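Long-range contacts in 16S rRNA (guanine(1405)-N(7))-methyltransferase (Klebsiella pneumoniae, PDB 6PI9), which probably transfers a methyl group from S-adenosyl-L-methionine to N7 of guanosine 1405 in 16S rRNA, an alteration that confers resistance to various aminoglycosides: residues C122-I127 against L144-L149; L138-H143 against R162-D167. One frame throughout, in Å; residues are numbered along the deposited sequence.

Contact 1 (C122-I127 against L144-L149); sequences CGLNPI and LGCVRL. With SAH (S-adenosyl-L-homocysteine), chain B.
Cys146, in the first turn of helix 144-157, meets the backbone of Gly123 in the turn that precedes helix 125-131. Its CB rests 3.5 Å from Gly123 O. The torsion that places SG beside its own backbone N (chi1 -74°) carries the sulfur on past the same glycine, where it lies 3.8 Å from Gly123 CA. CD2 of Leu124 lies alongside, 4.1 Å from Cys146 SG. That CD2 methyl is also the part of Leu124 that reaches Leu149: the two leucines cross obliquely, CD2 of Leu124 standing 3.9 Å from CD1 of Leu149. One turn further, CD1 of Ile127 comes up to the carbonyl O of Leu149, which is hydrogen-bonded to Thr153 OG1. Met60, His90 and residues of helices 63-75 and 83-87 close over the leucines. The turn itself, type II' from Cys122 to Asn125, is the glycine-bearing segment after the first strand of a Rossmann-like methyltransferase; Cys122 O approaches SAH CA to 3.5 Å. The chemistry across the contact is thus van der Waals throughout: Gly123 O is buried against CB of Cys146, and apolar packing joins the turn at 122-125 to helix 144-157.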
ATOM      1  N   CYS A 122      -9.791  12.707  -3.833  1.00 33.74           N
ATOM      2  CA  CYS A 122      -8.969  13.820  -3.384  1.00 34.94           C
ATOM      3  C   CYS A 122      -8.155  13.509  -2.148  1.00 35.49           C
ATOM      4  O   CYS A 122      -7.150  14.184  -1.919  1.00 38.82           O
ATOM      5  CB  CYS A 122      -9.850  15.055  -3.096  1.00 32.85           C
ATOM      6  SG  CYS A 122     -11.071  14.812  -1.761  1.00 40.81           S
ATOM      7  N   GLY A 123      -8.550  12.497  -1.371  1.00 36.44           N
ATOM      8  CA  GLY A 123      -7.871  12.258  -0.104  1.00 36.98           C
ATOM      9  C   GLY A 123      -7.841  13.522   0.718  1.00 41.56           C
ATOM     10  O   GLY A 123      -8.844  14.211   0.844  1.00 42.94           O
ATOM     11  N   LEU A 124      -6.659  13.888   1.230  1.00 42.96           N
ATOM     12  CA  LEU A 124      -6.505  15.182   1.893  1.00 46.64           C
ATOM     13  C   LEU A 124      -5.843  16.238   1.007  1.00 42.44           C
ATOM     14  O   LEU A 124      -5.493  17.312   1.489  1.00 43.09           O
ATOM     15  CB  LEU A 124      -5.705  15.035   3.179  1.00 53.86           C
ATOM     16  CG  LEU A 124      -6.337  14.140   4.244  1.00 56.10           C
ATOM     17  CD1 LEU A 124      -5.382  14.059   5.441  1.00 56.03           C
ATOM     18  CD2 LEU A 124      -7.747  14.628   4.705  1.00 57.17           C
ATOM     19  N   ASN A 125      -5.666  15.962  -0.283  1.00 42.31           N
ATOM     20  CA  ASN A 125      -4.930  16.899  -1.126  1.00 42.68           C
ATOM     21  C   ASN A 125      -5.542  18.302  -1.178  1.00 45.55           C
ATOM     22  O   ASN A 125      -4.771  19.265  -1.349  1.00 48.92           O
ATOM     23  CB  ASN A 125      -4.801  16.315  -2.535  1.00 41.40           C
ATOM     24  CG  ASN A 125      -3.916  17.180  -3.420  1.00 49.52           C
ATOM     25  OD1 ASN A 125      -2.710  17.340  -3.143  1.00 45.44           O
ATOM     26  ND2 ASN A 125      -4.508  17.765  -4.456  1.00 50.52           N
ATOM     27  N   PRO A 126      -6.866  18.501  -1.076  1.00 43.89           N
ATOM     28  CA  PRO A 126      -7.392  19.889  -1.145  1.00 40.92           C
ATOM     29  C   PRO A 126      -6.961  20.765   0.008  1.00 47.72           C
ATOM     30  O   PRO A 126      -6.959  22.007  -0.122  1.00 52.57           O
ATOM     31  CB  PRO A 126      -8.913  19.682  -1.196  1.00 43.48           C
ATOM     32  CG  PRO A 126      -9.103  18.088  -1.237  1.00 38.80           C
ATOM     33  CD  PRO A 126      -7.868  17.494  -1.528  1.00 41.61           C
ATOM     34  N   ILE A 127      -6.571  20.172   1.134  1.00 49.10           N
ATOM     35  CA  ILE A 127      -5.994  20.975   2.209  1.00 52.19           C
ATOM     36  C   ILE A 127      -4.577  21.430   1.840  1.00 52.78           C
ATOM     37  O   ILE A 127      -4.199  22.579   2.085  1.00 62.50           O
ATOM     38  CB  ILE A 127      -6.022  20.176   3.516  1.00 55.37           C
ATOM     39  CG1 ILE A 127      -7.474  19.873   3.898  1.00 56.89           C
ATOM     40  CG2 ILE A 127      -5.298  20.946   4.631  1.00 59.63           C
ATOM     41  CD1 ILE A 127      -7.606  18.956   5.087  1.00 56.74           C
ATOM     42  N   LEU A 144     -15.337   9.177   3.479  1.00 38.79           N
ATOM     43  CA  LEU A 144     -16.049  10.281   4.102  1.00 39.99           C
ATOM     44  C   LEU A 144     -15.259  10.921   5.233  1.00 42.14           C
ATOM     45  O   LEU A 144     -15.577  12.041   5.643  1.00 42.32           O
ATOM     46  CB  LEU A 144     -17.392   9.773   4.634  1.00 41.98           C
ATOM     47  CG  LEU A 144     -18.194   8.962   3.620  1.00 41.77           C
ATOM     48  CD1 LEU A 144     -19.499   8.577   4.248  1.00 47.83           C
ATOM     49  CD2 LEU A 144     -18.453   9.815   2.393  1.00 42.87           C
ATOM     50  N   GLY A 145     -14.234  10.255   5.754  1.00 48.25           N
ATOM     51  CA  GLY A 145     -13.378  10.941   6.711  1.00 52.55           C
ATOM     52  C   GLY A 145     -12.580  12.042   6.035  1.00 51.57           C
ATOM     53  O   GLY A 145     -12.486  13.165   6.540  1.00 53.21           O
ATOM     54  N   CYS A 146     -11.994  11.734   4.875  1.00 50.12           N
ATOM     55  CA  CYS A 146     -11.333  12.755   4.067  1.00 49.80           C
ATOM     56  C   CYS A 146     -12.290  13.900   3.738  1.00 49.53           C
ATOM     57  O   CYS A 146     -11.969  15.084   3.931  1.00 49.31           O
ATOM     58  CB  CYS A 146     -10.807  12.121   2.804  1.00 48.84           C
ATOM     59  SG  CYS A 146      -9.338  11.126   3.190  1.00 50.94           S
ATOM     60  N   VAL A 147     -13.466  13.551   3.220  1.00 45.60           N
ATOM     61  CA  VAL A 147     -14.448  14.561   2.847  1.00 46.02           C
ATOM     62  C   VAL A 147     -14.722  15.470   4.028  1.00 44.95           C
ATOM     63  O   VAL A 147     -14.762  16.700   3.901  1.00 46.75           O
ATOM     64  CB  VAL A 147     -15.734  13.879   2.339  1.00 42.69           C
ATOM     65  CG1 VAL A 147     -16.858  14.904   2.204  1.00 45.00           C
ATOM     66  CG2 VAL A 147     -15.471  13.225   1.034  1.00 40.54           C
ATOM     67  N   ARG A 148     -14.931  14.885   5.208  1.00 48.40           N
ATOM     68  CA  ARG A 148     -15.324  15.703   6.354  1.00 51.88           C
ATOM     69  C   ARG A 148     -14.222  16.670   6.748  1.00 54.92           C
ATOM     70  O   ARG A 148     -14.489  17.834   7.071  1.00 57.40           O
ATOM     71  CB  ARG A 148     -15.661  14.813   7.545  1.00 57.66           C
ATOM     72  CG  ARG A 148     -17.084  14.320   7.541  1.00 69.81           C
ATOM     73  CD  ARG A 148     -17.210  12.966   8.215  1.00 74.91           C
ATOM     74  NE  ARG A 148     -18.469  12.339   7.847  1.00 77.73           N
ATOM     75  CZ  ARG A 148     -18.678  11.029   7.857  1.00 81.98           C
ATOM     76  NH1 ARG A 148     -17.677  10.203   8.191  1.00 82.90           N
ATOM     77  NH2 ARG A 148     -19.879  10.543   7.520  1.00 80.11           N
ATOM     78  N   LEU A 149     -12.974  16.183   6.777  1.00 54.44           N
ATOM     79  CA  LEU A 149     -11.842  17.022   7.167  1.00 58.01           C
ATOM     80  C   LEU A 149     -11.653  18.175   6.199  1.00 57.52           C
ATOM     81  O   LEU A 149     -11.369  19.311   6.610  1.00 58.63           O
ATOM     82  CB  LEU A 149     -10.569  16.184   7.225  1.00 58.29           C
ATOM     83  CG  LEU A 149     -10.434  15.260   8.436  1.00 65.79           C
ATOM     84  CD1 LEU A 149      -9.132  14.458   8.345  1.00 68.41           C
ATOM     85  CD2 LEU A 149     -10.514  16.054   9.716  1.00 70.86           C
TER
HETATM   86  N   SAH B 301      -5.455  12.072  -5.144  1.00 31.10           N
HETATM   87  CA  SAH B 301      -5.034  12.045  -3.726  1.00 37.56           C
HETATM   88  CB  SAH B 301      -5.272  10.673  -3.120  1.00 32.30           C
HETATM   89  CG  SAH B 301      -4.667   9.449  -3.868  1.00 33.14           C
HETATM   90  SD  SAH B 301      -4.805   7.914  -2.840  1.00 39.99           S
HETATM   91  C   SAH B 301      -3.546  12.420  -3.589  1.00 42.37           C
HETATM   92  O   SAH B 301      -2.819  12.225  -4.585  1.00 39.26           O
HETATM   93  OXT SAH B 301      -3.070  12.854  -2.521  1.00 39.30           O
HETATM   94  C5' SAH B 301      -6.212   7.123  -3.734  1.00 39.29           C
HETATM   95  C4' SAH B 301      -7.604   7.682  -3.316  1.00 38.86           C
HETATM   96  O4' SAH B 301      -8.619   7.166  -4.206  1.00 37.65           O
HETATM   97  C3' SAH B 301      -8.094   7.406  -1.865  1.00 40.94           C
HETATM   98  O3' SAH B 301      -8.405   8.644  -1.194  1.00 41.88           O
HETATM   99  C2' SAH B 301      -9.366   6.575  -2.026  1.00 38.14           C
HETATM  100  O2' SAH B 301     -10.322   6.963  -1.037  1.00 39.56           O
HETATM  101  C1' SAH B 301      -9.817   7.029  -3.422  1.00 34.99           C
HETATM  102  N9  SAH B 301     -10.603   6.049  -4.146  1.00 32.75           N
HETATM  103  C8  SAH B 301     -10.270   4.742  -4.396  1.00 35.06           C
HETATM  104  N7  SAH B 301     -11.230   4.218  -5.217  1.00 34.29           N
HETATM  105  C5  SAH B 301     -12.183   5.181  -5.420  1.00 32.95           C
HETATM  106  C6  SAH B 301     -13.380   5.212  -6.100  1.00 34.53           C
HETATM  107  N6  SAH B 301     -13.887   4.151  -6.693  1.00 31.44           N
HETATM  108  N1  SAH B 301     -14.063   6.414  -6.169  1.00 30.01           N
HETATM  109  C2  SAH B 301     -13.628   7.513  -5.508  1.00 30.24           C
HETATM  110  N3  SAH B 301     -12.449   7.507  -4.810  1.00 33.28           N
HETATM  111  C4  SAH B 301     -11.763   6.329  -4.792  1.00 30.83           C

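Contact 2 (L138-H143 against R162-D167). With SAH (S-adenosyl-L-homocysteine), chain B.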
ATOM      1  N   LEU A 138     -13.108  21.358  -5.711  1.00 37.55           N
ATOM      2  CA  LEU A 138     -14.191  20.503  -5.224  1.00 38.01           C
ATOM      3  C   LEU A 138     -13.564  19.139  -5.158  1.00 37.73           C
ATOM      4  O   LEU A 138     -13.289  18.550  -6.208  1.00 37.97           O
ATOM      5  CB  LEU A 138     -15.387  20.465  -6.165  1.00 39.66           C
ATOM      6  CG  LEU A 138     -16.447  19.502  -5.608  1.00 43.89           C
ATOM      7  CD1 LEU A 138     -16.924  20.073  -4.294  1.00 41.87           C
ATOM      8  CD2 LEU A 138     -17.598  19.289  -6.594  1.00 44.63           C
ATOM      9  N   GLY A 139     -13.292  18.656  -3.953  1.00 36.78           N
ATOM     10  CA  GLY A 139     -12.776  17.310  -3.832  1.00 33.79           C
ATOM     11  C   GLY A 139     -13.879  16.282  -3.843  1.00 36.13           C
ATOM     12  O   GLY A 139     -15.044  16.533  -3.508  1.00 37.13           O
ATOM     13  N   MET A 140     -13.514  15.056  -4.214  1.00 34.65           N
ATOM     14  CA  MET A 140     -14.526  14.023  -4.059  1.00 37.71           C
ATOM     15  C   MET A 140     -13.833  12.709  -3.794  1.00 34.99           C
ATOM     16  O   MET A 140     -12.735  12.463  -4.302  1.00 32.34           O
ATOM     17  CB  MET A 140     -15.456  13.949  -5.262  1.00 50.44           C
ATOM     18  CG  MET A 140     -14.845  13.782  -6.600  1.00 52.07           C
ATOM     19  SD  MET A 140     -16.021  14.493  -7.878  1.00 58.42           S
ATOM     20  CE  MET A 140     -15.884  16.250  -7.618  1.00 67.91           C
ATOM     21  N   ASP A 141     -14.482  11.863  -2.997  1.00 36.18           N
ATOM     22  CA  ASP A 141     -13.807  10.630  -2.597  1.00 32.88           C
ATOM     23  C   ASP A 141     -14.864   9.696  -2.000  1.00 32.04           C
ATOM     24  O   ASP A 141     -15.978  10.111  -1.667  1.00 30.75           O
ATOM     25  CB  ASP A 141     -12.696  10.960  -1.596  1.00 34.47           C
ATOM     26  CG  ASP A 141     -11.581   9.898  -1.564  1.00 40.19           C
ATOM     27  OD1 ASP A 141     -11.882   8.732  -1.335  1.00 35.15           O
ATOM     28  OD2 ASP A 141     -10.417  10.261  -1.838  1.00 40.10           O
ATOM     29  N   ILE A 142     -14.496   8.418  -1.855  1.00 30.99           N
ATOM     30  CA  ILE A 142     -15.373   7.477  -1.153  1.00 33.36           C
ATOM     31  C   ILE A 142     -15.115   7.473   0.339  1.00 35.69           C
ATOM     32  O   ILE A 142     -15.881   6.860   1.106  1.00 41.81           O
ATOM     33  CB  ILE A 142     -15.149   6.050  -1.650  1.00 35.30           C
ATOM     34  CG1 ILE A 142     -13.674   5.725  -1.670  1.00 35.50           C
ATOM     35  CG2 ILE A 142     -15.829   5.840  -2.964  1.00 37.33           C
ATOM     36  CD1 ILE A 142     -13.529   4.160  -1.886  1.00 35.03           C
ATOM     37  N   HIS A 143     -14.002   8.068   0.759  1.00 37.08           N
ATOM     38  CA  HIS A 143     -13.584   8.173   2.150  1.00 39.17           C
ATOM     39  C   HIS A 143     -14.235   9.396   2.764  1.00 37.91           C
ATOM     40  O   HIS A 143     -13.782  10.526   2.576  1.00 37.04           O
ATOM     41  CB  HIS A 143     -12.057   8.261   2.232  1.00 47.12           C
ATOM     42  CG  HIS A 143     -11.544   7.895   3.585  1.00 48.04           C
ATOM     43  ND1 HIS A 143     -12.082   8.419   4.741  1.00 53.05           N
ATOM     44  CD2 HIS A 143     -10.582   7.030   3.974  1.00 50.90           C
ATOM     45  CE1 HIS A 143     -11.476   7.891   5.792  1.00 55.13           C
ATOM     46  NE2 HIS A 143     -10.550   7.053   5.354  1.00 55.54           N
ATOM     47  N   ARG A 162     -14.551  22.748  -1.174  1.00 44.90           N
ATOM     48  CA  ARG A 162     -15.490  21.844  -0.509  1.00 43.94           C
ATOM     49  C   ARG A 162     -15.165  20.438  -0.991  1.00 43.04           C
ATOM     50  O   ARG A 162     -14.476  20.260  -1.985  1.00 42.25           O
ATOM     51  CB  ARG A 162     -16.947  22.168  -0.847  1.00 42.03           C
ATOM     52  CG  ARG A 162     -17.510  23.487  -0.281  1.00 45.05           C
ATOM     53  CD  ARG A 162     -17.519  23.548   1.228  1.00 49.70           C
ATOM     54  NE  ARG A 162     -18.126  24.790   1.733  1.00 53.34           N
ATOM     55  CZ  ARG A 162     -17.462  25.941   1.910  1.00 59.18           C
ATOM     56  NH1 ARG A 162     -16.169  26.014   1.641  1.00 57.87           N
ATOM     57  NH2 ARG A 162     -18.089  27.026   2.387  1.00 63.13           N
ATOM     58  N   ALA A 163     -15.728  19.430  -0.324  1.00 40.54           N
ATOM     59  CA  ALA A 163     -15.606  18.055  -0.811  1.00 40.06           C
ATOM     60  C   ALA A 163     -16.941  17.342  -0.640  1.00 38.25           C
ATOM     61  O   ALA A 163     -17.778  17.736   0.176  1.00 40.96           O
ATOM     62  CB  ALA A 163     -14.522  17.266  -0.075  1.00 39.93           C
ATOM     63  N   ARG A 164     -17.131  16.276  -1.425  1.00 36.33           N
ATOM     64  CA  ARG A 164     -18.363  15.516  -1.320  1.00 41.67           C
ATOM     65  C   ARG A 164     -18.081  14.052  -1.612  1.00 39.23           C
ATOM     66  O   ARG A 164     -17.077  13.690  -2.226  1.00 37.69           O
ATOM     67  CB  ARG A 164     -19.408  16.031  -2.305  1.00 40.86           C
ATOM     68  CG  ARG A 164     -18.859  15.900  -3.741  1.00 40.70           C
ATOM     69  CD  ARG A 164     -19.996  15.642  -4.634  1.00 48.03           C
ATOM     70  NE  ARG A 164     -19.741  15.565  -6.069  1.00 46.14           N
ATOM     71  CZ  ARG A 164     -19.861  14.464  -6.800  1.00 45.25           C
ATOM     72  NH1 ARG A 164     -20.201  13.288  -6.237  1.00 43.27           N
ATOM     73  NH2 ARG A 164     -19.688  14.554  -8.111  1.00 44.88           N
ATOM     74  N   ALA A 165     -18.987  13.205  -1.148  1.00 34.62           N
ATOM     75  CA  ALA A 165     -18.892  11.773  -1.469  1.00 33.67           C
ATOM     76  C   ALA A 165     -18.949  11.503  -2.973  1.00 33.70           C
ATOM     77  O   ALA A 165     -19.855  11.978  -3.665  1.00 33.72           O
ATOM     78  CB  ALA A 165     -20.061  11.073  -0.793  1.00 32.81           C
ATOM     79  N   CYS A 166     -18.114  10.583  -3.456  1.00 33.55           N
ATOM     80  CA  CYS A 166     -18.229  10.212  -4.867  1.00 35.79           C
ATOM     81  C   CYS A 166     -17.573   8.862  -5.092  1.00 35.10           C
ATOM     82  O   CYS A 166     -16.385   8.740  -4.781  1.00 36.38           O
ATOM     83  CB  CYS A 166     -17.464  11.236  -5.728  1.00 39.07           C
ATOM     84  SG  CYS A 166     -17.405  10.750  -7.462  1.00 41.35           S
ATOM     85  N   ASP A 167     -18.285   7.903  -5.679  1.00 33.06           N
ATOM     86  CA  ASP A 167     -17.657   6.633  -6.089  1.00 34.86           C
ATOM     87  C   ASP A 167     -17.486   6.704  -7.604  1.00 28.65           C
ATOM     88  O   ASP A 167     -18.470   6.612  -8.346  1.00 34.18           O
ATOM     89  CB  ASP A 167     -18.473   5.396  -5.651  1.00 34.27           C
ATOM     90  CG  ASP A 167     -17.725   4.071  -5.948  1.00 40.83           C
ATOM     91  OD1 ASP A 167     -16.878   4.045  -6.875  1.00 35.26           O
ATOM     92  OD2 ASP A 167     -18.039   3.041  -5.315  1.00 42.27           O
TER
HETATM   93  N   SAH B 301      -5.455  12.072  -5.144  1.00 31.10           N
HETATM   94  CA  SAH B 301      -5.034  12.045  -3.726  1.00 37.56           C
HETATM   95  CB  SAH B 301      -5.272  10.673  -3.120  1.00 32.30           C
HETATM   96  CG  SAH B 301      -4.667   9.449  -3.868  1.00 33.14           C
HETATM   97  SD  SAH B 301      -4.805   7.914  -2.840  1.00 39.99           S
HETATM   98  C   SAH B 301      -3.546  12.420  -3.589  1.00 42.37           C
HETATM   99  O   SAH B 301      -2.819  12.225  -4.585  1.00 39.26           O
HETATM  100  OXT SAH B 301      -3.070  12.854  -2.521  1.00 39.30           O
HETATM  101  C5' SAH B 301      -6.212   7.123  -3.734  1.00 39.29           C
HETATM  102  C4' SAH B 301      -7.604   7.682  -3.316  1.00 38.86           C
HETATM  103  O4' SAH B 301      -8.619   7.166  -4.206  1.00 37.65           O
HETATM  104  C3' SAH B 301      -8.094   7.406  -1.865  1.00 40.94           C
HETATM  105  O3' SAH B 301      -8.405   8.644  -1.194  1.00 41.88           O
HETATM  106  C2' SAH B 301      -9.366   6.575  -2.026  1.00 38.14           C
HETATM  107  O2' SAH B 301     -10.322   6.963  -1.037  1.00 39.56           O
HETATM  108  C1' SAH B 301      -9.817   7.029  -3.422  1.00 34.99           C
HETATM  109  N9  SAH B 301     -10.603   6.049  -4.146  1.00 32.75           N
HETATM  110  C8  SAH B 301     -10.270   4.742  -4.396  1.00 35.06           C
HETATM  111  N7  SAH B 301     -11.230   4.218  -5.217  1.00 34.29           N
HETATM  112  C5  SAH B 301     -12.183   5.181  -5.420  1.00 32.95           C
HETATM  113  C6  SAH B 301     -13.380   5.212  -6.100  1.00 34.53           C
HETATM  114  N6  SAH B 301     -13.887   4.151  -6.693  1.00 31.44           N
HETATM  115  N1  SAH B 301     -14.063   6.414  -6.169  1.00 30.01           N
HETATM  116  C2  SAH B 301     -13.628   7.513  -5.508  1.00 30.24           C
HETATM  117  N3  SAH B 301     -12.449   7.507  -4.810  1.00 33.28           N
HETATM  118  C4  SAH B 301     -11.763   6.329  -4.792  1.00 30.83           C
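The guanidinium of Arg164 carries Met140 SD over one face, 3.6 Å above its plane near the rim, while Leu138 CD2 lies at the edge. NH1 donates to Ala165 O, which is tilted from the guanidinium plane, and salt bridges to Glu171 and Glu175 hold NH2. Met140 and Arg164 belong to the parallel strands 137-141 and 162-165 of a beta-alpha-beta unit, joined through helix 144-157 in the Rossmann-like fold. In both, CG sits between the backbone N and the carbonyl carbon (chi1 54° and 60°), which sends the two chains off the sheet side by side. Four backbone bonds link the strands: Gly139 N to Arg162 O, Arg164 N to Gly139 O, a longer Asp141 N to Arg164 O (3.3 Å), and Cys166 N to Asp141 O. Met140 CB presses on Cys166 CB at 3.4 Å, tighter than usual. Past the strand ends, Ile142 lays CG1 and CD1 against the adenine of SAH and packs CG2 3.8 Å from CB of Asp167. Asp167 OD1 accepts from SAH N6; its OD2 is held by Arg29 and Thr26. Asp141 OD2 receives ribose O3' at 2.7 Å, and OD1 receives O2', doubtfully close. OD1 also closes an Asx turn with His143 N at 3.1 Å.

Overall arrangement
The two contacts lie 7 Å apart, centre to centre, and their segments alternate along the chain: 122-127, 138-143, 144-149, 162-167. Strand 137-141 leads directly into helix 144-157, which contact 1 packs against the turn after strand 117-120 and which returns the chain to strand 162-165, at one edge of the sheet. Contact 2 pairs the strands, and Val147 of contact 1 touches Ala163 of contact 2. Two polar links also join them: Gly123 N probably donates to Asp141 OD2, and Cys122 N to Met140 O. Both border SAH, contact 1 along the amino-acid part and as far as ribose O3', contact 2 at ribose and adenine, and so contribute neighbouring parts of its pocket.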